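Local structure of CYTH domain-containing protein (Pyrococcus horikoshii, 2DC4) at residues A[2-7]-A[125-130]; A[21-26]-A[103-108]; A[30-35]-A[95-100]; A[57-62]-A[69-74]. The protein is of unknown function but, as a member of the CYTH family, probably binds a phosphate-bearing substrate and divalent metal ions inside its tunnel-like barrel. All coordinates share one frame; numbering follows the deposited sequence.

Contact 1. Residues A[2-7]-A[125-130]; sequences EIEVKF and DIEVIT
The Phe7 ring overlaps the tip of Ile126, its CE1 lying 3.7 Å from Ile126 CD1, where the N-terminal strand 2-7 closes the antiparallel CYTH barrel against its last strand, 125-128. With CG1 of Ile126 beside the backbone N (chi1 -58°), its delta methyl reaches the ring obliquely. Ile3 CG2 lies alongside Val128 CG1, and helix 133-146 covers this apolar face through Ile140 and Ala144. The backbones pair through Ile126 N to Val5 O at 2.9 Å and Val5 N to Ile126 O at 3.1 Å. The other face, toward the barrel interior, carries Glu4, Glu127, Asp125 and Lys6; the Glu4 and Glu127 side chains run side by side, pointing the same way. Glu2, Glu4 and Lys6 form the ExExK signature, whose acids in CYTH relatives bind metal ions; a like role here is probable. Lys6 NZ bonds to Lys157 O and Asp125 OD2 to Tyr159. Water 1 links the strand ends, accepting from Ile3 N (3.0 Å) and donating to Val128 O (2.9 Å).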
loop_
_atom_site.group_PDB
_atom_site.type_symbol
_atom_site.label_atom_id
_atom_site.label_comp_id
_atom_site.label_asym_id
_atom_site.label_seq_id
_atom_site.Cartn_x
_atom_site.Cartn_y
_atom_site.Cartn_z
ATOM N N GLU A 2 6.052 -0.371 19.916
ATOM C CA GLU A 2 5.559 0.982 20.125
ATOM C C GLU A 2 5.124 1.118 21.581
ATOM O O GLU A 2 4.309 0.332 22.059
ATOM C CB GLU A 2 4.363 1.238 19.202
ATOM C CG GLU A 2 3.837 2.666 19.190
ATOM C CD GLU A 2 2.535 2.797 18.411
ATOM O OE1 GLU A 2 2.447 2.250 17.292
ATOM O OE2 GLU A 2 1.601 3.452 18.916
ATOM N N ILE A 3 5.683 2.100 22.282
ATOM C CA ILE A 3 5.326 2.346 23.676
ATOM C C ILE A 3 4.863 3.791 23.802
ATOM O O ILE A 3 5.594 4.725 23.464
ATOM C CB ILE A 3 6.523 2.110 24.621
ATOM C CG1 ILE A 3 6.967 0.646 24.543
ATOM C CG2 ILE A 3 6.136 2.462 26.051
ATOM C CD1 ILE A 3 5.895 -0.358 24.961
ATOM N N GLU A 4 3.643 3.978 24.288
ATOM C CA GLU A 4 3.119 5.323 24.421
ATOM C C GLU A 4 1.954 5.436 25.389
ATOM O O GLU A 4 1.189 4.492 25.575
ATOM C CB GLU A 4 2.683 5.836 23.050
ATOM C CG GLU A 4 1.772 4.884 22.299
ATOM C CD GLU A 4 1.243 5.481 21.010
ATOM O OE1 GLU A 4 2.048 6.051 20.245
ATOM O OE2 GLU A 4 0.024 5.372 20.759
ATOM N N VAL A 5 1.841 6.601 26.015
ATOM C CA VAL A 5 0.755 6.876 26.941
ATOM C C VAL A 5 0.069 8.140 26.438
ATOM O O VAL A 5 0.729 9.112 26.069
ATOM C CB VAL A 5 1.269 7.108 28.371
ATOM C CG1 VAL A 5 0.097 7.336 29.313
ATOM C CG2 VAL A 5 2.082 5.900 28.820
ATOM N N LYS A 6 -1.257 8.110 26.420
ATOM C CA LYS A 6 -2.058 9.231 25.943
ATOM C C LYS A 6 -2.678 9.967 27.124
ATOM O O LYS A 6 -3.127 9.338 28.082
ATOM C CB LYS A 6 -3.170 8.713 25.025
ATOM C CG LYS A 6 -4.021 9.804 24.380
ATOM C CD LYS A 6 -5.182 9.208 23.584
ATOM C CE LYS A 6 -4.693 8.289 22.478
ATOM N NZ LYS A 6 -5.833 7.701 21.716
ATOM N N PHE A 7 -2.706 11.293 27.042
ATOM C CA PHE A 7 -3.278 12.124 28.101
ATOM C C PHE A 7 -4.287 13.126 27.554
ATOM O O PHE A 7 -4.093 13.698 26.480
ATOM C CB PHE A 7 -2.184 12.912 28.834
ATOM C CG PHE A 7 -1.121 12.053 29.458
ATOM C CD1 PHE A 7 -0.062 11.568 28.696
ATOM C CD2 PHE A 7 -1.172 11.739 30.811
ATOM C CE1 PHE A 7 0.934 10.783 29.273
ATOM C CE2 PHE A 7 -0.179 10.956 31.400
ATOM C CZ PHE A 7 0.877 10.477 30.629
ATOM N N ASP A 125 0.166 12.565 23.236
ATOM C CA ASP A 125 0.689 11.215 23.265
ATOM C C ASP A 125 2.174 11.371 23.560
ATOM O O ASP A 125 2.858 12.163 22.912
ATOM C CB ASP A 125 0.520 10.518 21.910
ATOM C CG ASP A 125 -0.879 9.983 21.699
ATOM O OD1 ASP A 125 -1.351 9.207 22.556
ATOM O OD2 ASP A 125 -1.506 10.322 20.674
ATOM N N ILE A 126 2.661 10.653 24.563
ATOM C CA ILE A 126 4.080 10.698 24.884
ATOM C C ILE A 126 4.598 9.328 24.474
ATOM O O ILE A 126 4.186 8.300 25.020
ATOM C CB ILE A 126 4.342 10.934 26.387
ATOM C CG1 ILE A 126 3.676 12.239 26.836
ATOM C CG2 ILE A 126 5.854 10.993 26.641
ATOM C CD1 ILE A 126 3.964 12.604 28.299
ATOM N N GLU A 127 5.499 9.326 23.499
ATOM C CA GLU A 127 6.050 8.101 22.933
ATOM C C GLU A 127 7.548 7.975 23.218
ATOM O O GLU A 127 8.290 8.948 23.220
ATOM C CB GLU A 127 5.806 8.121 21.423
ATOM C CG GLU A 127 4.378 7.712 21.058
ATOM C CD GLU A 127 4.230 7.698 19.553
ATOM O OE1 GLU A 127 5.135 7.226 18.880
ATOM O OE2 GLU A 127 3.202 8.163 19.064
ATOM N N VAL A 128 8.013 6.754 23.439
ATOM C CA VAL A 128 9.433 6.543 23.678
ATOM C C VAL A 128 9.917 5.350 22.874
ATOM O O VAL A 128 9.151 4.433 22.581
ATOM C CB VAL A 128 9.720 6.294 25.182
ATOM C CG1 VAL A 128 9.050 5.015 25.632
ATOM C CG2 VAL A 128 11.222 6.228 25.431
ATOM N N ILE A 129 11.191 5.379 22.499
ATOM C CA ILE A 129 11.789 4.282 21.749
ATOM C C ILE A 129 12.663 3.501 22.727
ATOM O O ILE A 129 13.581 4.062 23.320
ATOM C CB ILE A 129 12.664 4.810 20.597
ATOM C CG1 ILE A 129 11.812 5.652 19.644
ATOM C CG2 ILE A 129 13.305 3.645 19.851
ATOM C CD1 ILE A 129 12.609 6.319 18.536
ATOM N N THR A 130 12.365 2.218 22.908
ATOM C CA THR A 130 13.129 1.383 23.834
ATOM C C THR A 130 12.953 -0.107 23.550
ATOM O O THR A 130 11.916 -0.540 23.044
ATOM C CB THR A 130 12.710 1.663 25.302
ATOM O OG1 THR A 130 12.998 3.028 25.631
ATOM C CG2 THR A 130 13.462 0.754 26.264
HETATM O O HOH W 1 7.222 4.012 20.483
#

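Contact 2. Residues A[21-26]-A[103-108]; sequences LGAKFF and WIYKLN
An aromatic cluster of Phe25, Trp103 and Tyr105 marks one end of the antiparallel strand pair 24-26 and 103-107 of the CYTH barrel. Phe25 CD1 lies over one face of the Tyr105 ring, offset toward its rim, 3.6 Å from Tyr105 CE1; the ring planes are turned 57° apart. Placing CG of Phe25 opposite the backbone N (chi1 179°) carries its ring to both partners, obliquely to Tyr105 and rim to rim with Trp103, whose CD1 lies 3.8 Å from Phe25 CE1. On the other side, Phe26 CB packs alongside Ile104 CG2. Backbone bonds of 2.8 Å run from Lys24 N to Lys106 O, Lys106 N to Lys24 O and Phe26 N to Ile104 O. Gly22 ends helix 11-21 in a Schellman motif, and the Leu21 and Leu107 side chains cross at about a right angle, CD2 to CD2 3.6 Å. Helix 11-21 backs the cluster, with Phe11 edge-to-face on Trp103 and Ile18 against Ala23 and Tyr105, while Phe112 of strand 110-117 meets Leu21 and Leu107.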
loop_
_atom_site.group_PDB
_atom_site.type_symbol
_atom_site.label_atom_id
_atom_site.label_comp_id
_atom_site.label_asym_id
_atom_site.label_seq_id
_atom_site.Cartn_x
_atom_site.Cartn_y
_atom_site.Cartn_z
ATOM N N LEU A 21 10.047 23.031 28.443
ATOM C CA LEU A 21 10.895 21.892 28.761
ATOM C C LEU A 21 12.131 21.918 27.863
ATOM O O LEU A 21 13.169 21.350 28.196
ATOM C CB LEU A 21 10.112 20.595 28.533
ATOM C CG LEU A 21 10.763 19.255 28.871
ATOM C CD1 LEU A 21 11.269 19.306 30.303
ATOM C CD2 LEU A 21 9.777 18.118 28.694
ATOM N N GLY A 22 12.007 22.583 26.719
ATOM C CA GLY A 22 13.117 22.662 25.787
ATOM C C GLY A 22 13.011 21.647 24.664
ATOM O O GLY A 22 13.981 21.404 23.944
ATOM N N ALA A 23 11.838 21.041 24.517
ATOM C CA ALA A 23 11.626 20.063 23.457
ATOM C C ALA A 23 11.772 20.783 22.117
ATOM O O ALA A 23 11.455 21.966 22.004
ATOM C CB ALA A 23 10.237 19.443 23.581
ATOM N N LYS A 24 12.257 20.063 21.112
ATOM C CA LYS A 24 12.466 20.624 19.777
ATOM C C LYS A 24 11.235 20.470 18.885
ATOM O O LYS A 24 10.762 19.359 18.656
ATOM C CB LYS A 24 13.674 19.937 19.133
ATOM C CG LYS A 24 13.924 20.279 17.678
ATOM C CD LYS A 24 15.278 19.729 17.230
ATOM C CE LYS A 24 15.399 18.212 17.409
ATOM N NZ LYS A 24 14.877 17.437 16.242
ATOM N N PHE A 25 10.720 21.591 18.386
ATOM C CA PHE A 25 9.548 21.555 17.517
ATOM C C PHE A 25 9.941 20.986 16.159
ATOM O O PHE A 25 10.841 21.504 15.494
ATOM C CB PHE A 25 8.966 22.958 17.334
ATOM C CG PHE A 25 7.772 23.004 16.421
ATOM C CD1 PHE A 25 6.597 22.347 16.760
ATOM C CD2 PHE A 25 7.830 23.698 15.215
ATOM C CE1 PHE A 25 5.490 22.379 15.910
ATOM C CE2 PHE A 25 6.727 23.735 14.356
ATOM C CZ PHE A 25 5.557 23.076 14.707
ATOM N N PHE A 26 9.265 19.916 15.755
ATOM C CA PHE A 26 9.552 19.265 14.484
ATOM C C PHE A 26 8.652 19.776 13.368
ATOM O O PHE A 26 9.119 20.048 12.253
ATOM C CB PHE A 26 9.379 17.755 14.624
ATOM C CG PHE A 26 9.524 17.015 13.336
ATOM C CD1 PHE A 26 10.780 16.833 12.763
ATOM C CD2 PHE A 26 8.401 16.537 12.667
ATOM C CE1 PHE A 26 10.915 16.184 11.535
ATOM C CE2 PHE A 26 8.524 15.889 11.438
ATOM C CZ PHE A 26 9.786 15.714 10.871
ATOM N N TRP A 103 0.912 18.490 16.548
ATOM C CA TRP A 103 2.115 19.271 16.813
ATOM C C TRP A 103 3.134 18.256 17.320
ATOM O O TRP A 103 2.900 17.594 18.331
ATOM C CB TRP A 103 1.844 20.301 17.910
ATOM C CG TRP A 103 1.324 21.602 17.412
ATOM C CD1 TRP A 103 2.023 22.769 17.286
ATOM C CD2 TRP A 103 -0.006 21.883 16.981
ATOM N NE1 TRP A 103 1.208 23.758 16.806
ATOM C CE2 TRP A 103 -0.047 23.242 16.608
ATOM C CE3 TRP A 103 -1.175 21.118 16.872
ATOM C CZ2 TRP A 103 -1.206 23.857 16.134
ATOM C CZ3 TRP A 103 -2.332 21.729 16.402
ATOM C CH2 TRP A 103 -2.338 23.086 16.039
ATOM N N ILE A 104 4.253 18.128 16.618
ATOM C CA ILE A 104 5.281 17.165 16.992
ATOM C C ILE A 104 6.503 17.852 17.584
ATOM O O ILE A 104 7.028 18.801 17.009
ATOM C CB ILE A 104 5.732 16.331 15.759
ATOM C CG1 ILE A 104 4.514 15.665 15.110
ATOM C CG2 ILE A 104 6.768 15.276 16.179
ATOM C CD1 ILE A 104 4.815 14.969 13.786
ATOM N N TYR A 105 6.930 17.379 18.752
ATOM C CA TYR A 105 8.117 17.900 19.437
ATOM C C TYR A 105 8.993 16.702 19.787
ATOM O O TYR A 105 8.485 15.611 20.014
ATOM C CB TYR A 105 7.739 18.617 20.733
ATOM C CG TYR A 105 6.947 19.879 20.543
ATOM C CD1 TYR A 105 7.575 21.123 20.514
ATOM C CD2 TYR A 105 5.558 19.835 20.419
ATOM C CE1 TYR A 105 6.832 22.304 20.373
ATOM C CE2 TYR A 105 4.814 20.992 20.278
ATOM C CZ TYR A 105 5.449 22.224 20.259
ATOM O OH TYR A 105 4.695 23.367 20.163
ATOM N N LYS A 106 10.306 16.905 19.838
ATOM C CA LYS A 106 11.220 15.815 20.154
ATOM C C LYS A 106 12.171 16.202 21.281
ATOM O O LYS A 106 12.632 17.340 21.363
ATOM C CB LYS A 106 12.030 15.426 18.909
ATOM C CG LYS A 106 11.175 14.962 17.740
ATOM C CD LYS A 106 11.162 13.448 17.610
ATOM C CE LYS A 106 12.490 12.937 17.060
ATOM N NZ LYS A 106 12.512 11.454 16.926
ATOM N N LEU A 107 12.446 15.238 22.150
ATOM C CA LEU A 107 13.350 15.431 23.278
ATOM C C LEU A 107 14.043 14.091 23.518
ATOM O O LEU A 107 13.474 13.177 24.114
ATOM C CB LEU A 107 12.561 15.855 24.520
ATOM C CG LEU A 107 13.387 16.333 25.715
ATOM C CD1 LEU A 107 14.179 17.569 25.322
ATOM C CD2 LEU A 107 12.459 16.649 26.878
ATOM N N ASN A 108 15.275 13.977 23.034
ATOM C CA ASN A 108 16.026 12.737 23.171
ATOM C C ASN A 108 15.247 11.591 22.524
ATOM O O ASN A 108 14.847 11.682 21.363
ATOM C CB ASN A 108 16.293 12.439 24.647
ATOM C CG ASN A 108 17.044 13.561 25.336
ATOM O OD1 ASN A 108 18.068 14.032 24.838
ATOM N ND2 ASN A 108 16.543 13.996 26.489
#

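Contact 3. Residues A[30-35]-A[95-100]; sequences EQEDVY and QGVVKK
Tyr35, Lys100 and Gln31 have the most surface buried between the antiparallel strands 30-35 and 95-100. Lys100 starts with CG between its backbone N and carbonyl carbon (chi1 77°) and bends twice further out, which curls the chain round Gln31 OE1 and brings NZ 2.9 Å from that oxygen, nearly in line with the amide C=O. The same ammonium makes a weak salt bridge to Asp33 OD2 at 3.4 Å. Two waters also meet it: water 3 accepts from NZ at 2.7 Å and donates to Val98 O, and water 2 accepts from NZ at 3.3 Å and joins Asp33 OD2 to Tyr35 OH, lying in the plane of the ring at its edge. Asp33 OD1 is bound by Arg47, Gln31 NE2 by Glu29, and the Tyr35 hydroxyl by Arg45. The Tyr35 ring meets Val98 CG2 through CE1, 3.7 Å away, and the Gln95 side chain crosses it obliquely, with OE1 3.6 Å from Tyr35 CB. The opposite face carries a salt bridge from Lys99 NZ to Glu32 OE1 at 3.0 Å, met from above the carboxylate plane; Glu32 OE2 has a second partner in Lys48. Charged side chains lining the inside of an eight-stranded antiparallel barrel are characteristic of the CYTH tunnel fold, where relatives bind phosphate groups; a similar role here is plausible.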
loop_
_atom_site.group_PDB
_atom_site.type_symbol
_atom_site.label_atom_id
_atom_site.label_comp_id
_atom_site.label_asym_id
_atom_site.label_seq_id
_atom_site.Cartn_x
_atom_site.Cartn_y
_atom_site.Cartn_z
ATOM N N GLU A 30 -1.379 17.891 9.437
ATOM C CA GLU A 30 -2.838 17.891 9.368
ATOM C C GLU A 30 -3.171 16.520 8.802
ATOM O O GLU A 30 -3.006 16.271 7.606
ATOM C CB GLU A 30 -3.329 19.006 8.444
ATOM C CG GLU A 30 -2.910 20.394 8.922
ATOM C CD GLU A 30 -3.494 21.508 8.081
ATOM O OE1 GLU A 30 -4.736 21.583 7.982
ATOM O OE2 GLU A 30 -2.713 22.312 7.526
ATOM N N GLN A 31 -3.635 15.629 9.674
ATOM C CA GLN A 31 -3.911 14.253 9.291
ATOM C C GLN A 31 -5.372 13.858 9.160
ATOM O O GLN A 31 -6.243 14.357 9.871
ATOM C CB GLN A 31 -3.251 13.308 10.301
ATOM C CG GLN A 31 -1.862 13.738 10.761
ATOM C CD GLN A 31 -1.289 12.798 11.800
ATOM O OE1 GLN A 31 -2.016 12.280 12.647
ATOM N NE2 GLN A 31 0.025 12.576 11.747
ATOM N N GLU A 32 -5.621 12.937 8.237
ATOM C CA GLU A 32 -6.954 12.399 8.015
ATOM C C GLU A 32 -6.748 10.898 7.884
ATOM O O GLU A 32 -6.098 10.440 6.940
ATOM C CB GLU A 32 -7.566 12.959 6.726
ATOM C CG GLU A 32 -8.986 12.468 6.465
ATOM C CD GLU A 32 -9.606 13.068 5.214
ATOM O OE1 GLU A 32 -9.525 14.303 5.044
ATOM O OE2 GLU A 32 -10.184 12.304 4.411
ATOM N N ASP A 33 -7.276 10.143 8.847
ATOM C CA ASP A 33 -7.144 8.690 8.856
ATOM C C ASP A 33 -8.455 7.982 8.592
ATOM O O ASP A 33 -9.453 8.250 9.254
ATOM C CB ASP A 33 -6.633 8.187 10.209
ATOM C CG ASP A 33 -5.322 8.807 10.615
ATOM O OD1 ASP A 33 -4.573 9.249 9.725
ATOM O OD2 ASP A 33 -5.038 8.834 11.834
ATOM N N VAL A 34 -8.452 7.070 7.626
ATOM C CA VAL A 34 -9.643 6.287 7.333
ATOM C C VAL A 34 -9.377 4.889 7.886
ATOM O O VAL A 34 -8.496 4.168 7.407
ATOM C CB VAL A 34 -9.930 6.218 5.814
ATOM C CG1 VAL A 34 -11.075 5.259 5.544
ATOM C CG2 VAL A 34 -10.269 7.600 5.297
ATOM N N TYR A 35 -10.120 4.522 8.927
ATOM C CA TYR A 35 -9.952 3.221 9.565
ATOM C C TYR A 35 -10.838 2.140 8.983
ATOM O O TYR A 35 -11.963 2.401 8.571
ATOM C CB TYR A 35 -10.242 3.310 11.065
ATOM C CG TYR A 35 -9.136 3.931 11.882
ATOM C CD1 TYR A 35 -8.956 5.310 11.916
ATOM C CD2 TYR A 35 -8.271 3.131 12.629
ATOM C CE1 TYR A 35 -7.944 5.884 12.677
ATOM C CE2 TYR A 35 -7.252 3.693 13.394
ATOM C CZ TYR A 35 -7.097 5.066 13.415
ATOM O OH TYR A 35 -6.089 5.625 14.166
ATOM N N GLN A 95 -14.471 1.842 9.306
ATOM C CA GLN A 95 -14.806 1.931 10.719
ATOM C C GLN A 95 -15.080 3.378 11.133
ATOM O O GLN A 95 -15.885 3.642 12.031
ATOM C CB GLN A 95 -13.639 1.347 11.518
ATOM C CG GLN A 95 -13.839 1.218 13.007
ATOM C CD GLN A 95 -12.654 0.539 13.665
ATOM O OE1 GLN A 95 -11.514 0.979 13.515
ATOM N NE2 GLN A 95 -12.915 -0.541 14.387
ATOM N N GLY A 96 -14.410 4.311 10.469
ATOM C CA GLY A 96 -14.593 5.716 10.775
ATOM C C GLY A 96 -13.449 6.542 10.227
ATOM O O GLY A 96 -12.517 6.001 9.635
ATOM N N VAL A 97 -13.515 7.852 10.426
ATOM C CA VAL A 97 -12.478 8.746 9.943
ATOM C C VAL A 97 -12.035 9.675 11.057
ATOM O O VAL A 97 -12.854 10.378 11.643
ATOM C CB VAL A 97 -12.979 9.606 8.768
ATOM C CG1 VAL A 97 -11.869 10.548 8.303
ATOM C CG2 VAL A 97 -13.444 8.711 7.624
ATOM N N VAL A 98 -10.739 9.665 11.354
ATOM C CA VAL A 98 -10.198 10.525 12.399
ATOM C C VAL A 98 -9.426 11.660 11.751
ATOM O O VAL A 98 -8.521 11.423 10.950
ATOM C CB VAL A 98 -9.237 9.764 13.343
ATOM C CG1 VAL A 98 -8.649 10.733 14.370
ATOM C CG2 VAL A 98 -9.969 8.627 14.043
ATOM N N LYS A 99 -9.784 12.889 12.100
ATOM C CA LYS A 99 -9.115 14.059 11.558
ATOM C C LYS A 99 -8.482 14.823 12.704
ATOM O O LYS A 99 -9.139 15.118 13.704
ATOM C CB LYS A 99 -10.111 14.958 10.826
ATOM C CG LYS A 99 -10.761 14.295 9.620
ATOM C CD LYS A 99 -11.727 15.241 8.916
ATOM C CE LYS A 99 -11.010 16.461 8.355
ATOM N NZ LYS A 99 -9.959 16.087 7.364
ATOM N N LYS A 100 -7.205 15.148 12.570
ATOM C CA LYS A 100 -6.543 15.868 13.642
ATOM C C LYS A 100 -5.410 16.745 13.145
ATOM O O LYS A 100 -4.912 16.569 12.034
ATOM C CB LYS A 100 -5.987 14.873 14.661
ATOM C CG LYS A 100 -4.710 14.184 14.191
ATOM C CD LYS A 100 -4.089 13.331 15.293
ATOM C CE LYS A 100 -4.662 11.921 15.326
ATOM N NZ LYS A 100 -4.168 11.096 14.178
HETATM O O HOH W 2 -5.671 8.212 14.176
HETATM O O HOH W 3 -5.673 11.570 11.953
#

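Contact 4. Residues A[57-62]-A[69-74]; sequences ITYKEI and EFYELE
This beta hairpin of strands 57-62 and 69-74 forms part of the wall of the CYTH barrel and, on its outer face, of the dimer interface. Four backbone bonds pair the strands, among them Tyr59 N to Leu73 O at 2.8 Å. On the outer face, Tyr59 CB packs against Leu73 CB at 4.1 Å, and Tyr59 CE2 and Tyr71 CD2 approach at their ring edges. Leu86 of the second subunit packs on Tyr59, Gly82 of that subunit on Leu73, and its Glu85 bonds to Tyr71 OH; Lys42 of the same chain holds Tyr59 OH and Glu61. The inner face mixes Lys60 and acids with Thr58, Ile62 and Phe70. The extended Lys60 chain runs alongside Glu72, CE lying 3.2 Å from Glu72 OE2, while NZ reaches only a long salt bridge at 3.9 Å. Glu74, its CG anti to the backbone N (chi1 176°), stands beside Thr58. Lys60, also weakly paired with Glu2 of strand 2-8, would probably offset the acids near it through long, shared ion pairs.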
loop_
_atom_site.group_PDB
_atom_site.type_symbol
_atom_site.label_atom_id
_atom_site.label_comp_id
_atom_site.label_asym_id
_atom_site.label_seq_id
_atom_site.Cartn_x
_atom_site.Cartn_y
_atom_site.Cartn_z
ATOM N N ILE A 57 -0.061 3.556 4.822
ATOM C CA ILE A 57 -0.977 2.491 5.183
ATOM C C ILE A 57 -0.372 2.070 6.510
ATOM O O ILE A 57 0.848 1.892 6.605
ATOM C CB ILE A 57 -0.941 1.285 4.234
ATOM C CG1 ILE A 57 -1.583 1.662 2.898
ATOM C CG2 ILE A 57 -1.667 0.099 4.891
ATOM C CD1 ILE A 57 -1.644 0.517 1.889
ATOM N N THR A 58 -1.197 1.941 7.539
ATOM C CA THR A 58 -0.691 1.534 8.841
ATOM C C THR A 58 -1.523 0.419 9.460
ATOM O O THR A 58 -2.755 0.463 9.467
ATOM C CB THR A 58 -0.664 2.708 9.840
ATOM O OG1 THR A 58 -2.007 3.097 10.130
ATOM C CG2 THR A 58 0.095 3.897 9.278
ATOM N N TYR A 59 -0.823 -0.584 9.973
ATOM C CA TYR A 59 -1.436 -1.734 10.629
ATOM C C TYR A 59 -0.892 -1.766 12.047
ATOM O O TYR A 59 0.306 -1.575 12.261
ATOM C CB TYR A 59 -1.038 -3.027 9.914
ATOM C CG TYR A 59 -1.404 -4.301 10.656
ATOM C CD1 TYR A 59 -2.662 -4.885 10.512
ATOM C CD2 TYR A 59 -0.482 -4.925 11.495
ATOM C CE1 TYR A 59 -2.992 -6.062 11.186
ATOM C CE2 TYR A 59 -0.801 -6.100 12.174
ATOM C CZ TYR A 59 -2.055 -6.664 12.013
ATOM O OH TYR A 59 -2.370 -7.839 12.667
ATOM N N LYS A 60 -1.771 -2.005 13.010
ATOM C CA LYS A 60 -1.344 -2.079 14.398
ATOM C C LYS A 60 -2.021 -3.217 15.127
ATOM O O LYS A 60 -3.154 -3.590 14.827
ATOM C CB LYS A 60 -1.659 -0.785 15.147
ATOM C CG LYS A 60 -0.846 0.423 14.732
ATOM C CD LYS A 60 -1.085 1.575 15.697
ATOM C CE LYS A 60 -0.284 2.807 15.306
ATOM N NZ LYS A 60 -0.462 3.927 16.274
ATOM N N GLU A 61 -1.300 -3.773 16.088
ATOM C CA GLU A 61 -1.826 -4.841 16.914
ATOM C C GLU A 61 -1.574 -4.429 18.356
ATOM O O GLU A 61 -0.429 -4.215 18.747
ATOM C CB GLU A 61 -1.116 -6.162 16.617
ATOM C CG GLU A 61 -1.455 -7.267 17.604
ATOM C CD GLU A 61 -0.976 -8.626 17.145
ATOM O OE1 GLU A 61 0.231 -8.766 16.855
ATOM O OE2 GLU A 61 -1.812 -9.554 17.077
ATOM N N ILE A 62 -2.649 -4.292 19.128
ATOM C CA ILE A 62 -2.545 -3.917 20.535
ATOM C C ILE A 62 -1.920 -5.094 21.268
ATOM O O ILE A 62 -2.363 -6.230 21.102
ATOM C CB ILE A 62 -3.929 -3.661 21.164
ATOM C CG1 ILE A 62 -4.791 -2.802 20.237
ATOM C CG2 ILE A 62 -3.760 -3.002 22.527
ATOM C CD1 ILE A 62 -4.187 -1.480 19.873
ATOM N N GLU A 69 1.027 -0.449 24.431
ATOM C CA GLU A 69 2.065 -1.178 23.707
ATOM C C GLU A 69 1.473 -1.674 22.398
ATOM O O GLU A 69 0.400 -2.271 22.392
ATOM C CB GLU A 69 2.556 -2.366 24.541
ATOM C CG GLU A 69 2.896 -2.007 25.980
ATOM C CD GLU A 69 3.416 -3.196 26.769
ATOM O OE1 GLU A 69 2.951 -4.327 26.514
ATOM O OE2 GLU A 69 4.280 -2.996 27.649
ATOM N N PHE A 70 2.165 -1.417 21.291
ATOM C CA PHE A 70 1.665 -1.836 19.984
ATOM C C PHE A 70 2.749 -2.350 19.053
ATOM O O PHE A 70 3.917 -1.997 19.175
ATOM C CB PHE A 70 1.008 -0.670 19.218
ATOM C CG PHE A 70 0.051 0.161 20.018
ATOM C CD1 PHE A 70 0.506 1.001 21.029
ATOM C CD2 PHE A 70 -1.307 0.152 19.715
ATOM C CE1 PHE A 70 -0.376 1.820 21.722
ATOM C CE2 PHE A 70 -2.198 0.968 20.405
ATOM C CZ PHE A 70 -1.731 1.805 21.410
ATOM N N TYR A 71 2.342 -3.194 18.113
ATOM C CA TYR A 71 3.248 -3.656 17.078
ATOM C C TYR A 71 2.747 -2.792 15.931
ATOM O O TYR A 71 1.545 -2.758 15.670
ATOM C CB TYR A 71 3.032 -5.118 16.700
ATOM C CG TYR A 71 3.773 -5.463 15.425
ATOM C CD1 TYR A 71 5.165 -5.462 15.389
ATOM C CD2 TYR A 71 3.084 -5.702 14.238
ATOM C CE1 TYR A 71 5.858 -5.688 14.202
ATOM C CE2 TYR A 71 3.769 -5.927 13.040
ATOM C CZ TYR A 71 5.152 -5.915 13.033
ATOM O OH TYR A 71 5.837 -6.118 11.859
ATOM N N GLU A 72 3.642 -2.085 15.259
ATOM C CA GLU A 72 3.210 -1.231 14.162
ATOM C C GLU A 72 3.904 -1.546 12.849
ATOM O O GLU A 72 5.118 -1.729 12.803
ATOM C CB GLU A 72 3.439 0.242 14.508
ATOM C CG GLU A 72 3.079 1.197 13.376
ATOM C CD GLU A 72 3.298 2.652 13.739
ATOM O OE1 GLU A 72 4.428 3.006 14.136
ATOM O OE2 GLU A 72 2.341 3.445 13.625
ATOM N N LEU A 73 3.113 -1.614 11.786
ATOM C CA LEU A 73 3.629 -1.863 10.450
ATOM C C LEU A 73 3.121 -0.688 9.638
ATOM O O LEU A 73 1.919 -0.562 9.406
ATOM C CB LEU A 73 3.076 -3.170 9.890
ATOM C CG LEU A 73 3.457 -3.514 8.446
ATOM C CD1 LEU A 73 4.971 -3.627 8.304
ATOM C CD2 LEU A 73 2.784 -4.813 8.055
ATOM N N GLU A 74 4.035 0.182 9.229
ATOM C CA GLU A 74 3.653 1.366 8.475
ATOM C C GLU A 74 4.568 1.631 7.298
ATOM O O GLU A 74 5.797 1.563 7.417
ATOM C CB GLU A 74 3.669 2.597 9.389
ATOM C CG GLU A 74 3.377 3.909 8.669
ATOM C CD GLU A 74 3.637 5.121 9.539
ATOM O OE1 GLU A 74 4.803 5.330 9.936
ATOM O OE2 GLU A 74 2.678 5.863 9.832
#

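All four contacts join antiparallel neighbours in one closed barrel. Contact 1 is the buried seam between first and last strands; contacts 3 and 4 are partly buried, and contact 2 lies at the surface. Contacts 2 and 3 use the same two long strands, 24-36 and 94-107, with centres about 24 Å apart on opposite sides of the chain's centre: aromatic packing prevails in contact 2, ionic and water-mediated bonding in contact 3. Contacts 1 and 4 touch, strands 2-8 and 69-76 being neighbours, through Glu2 N and Phe70 O and the weak Glu2-Lys60 pair. Both inner faces hold acids and one lysine, Lys6 or Lys60; contact 4 alone also meets the second subunit.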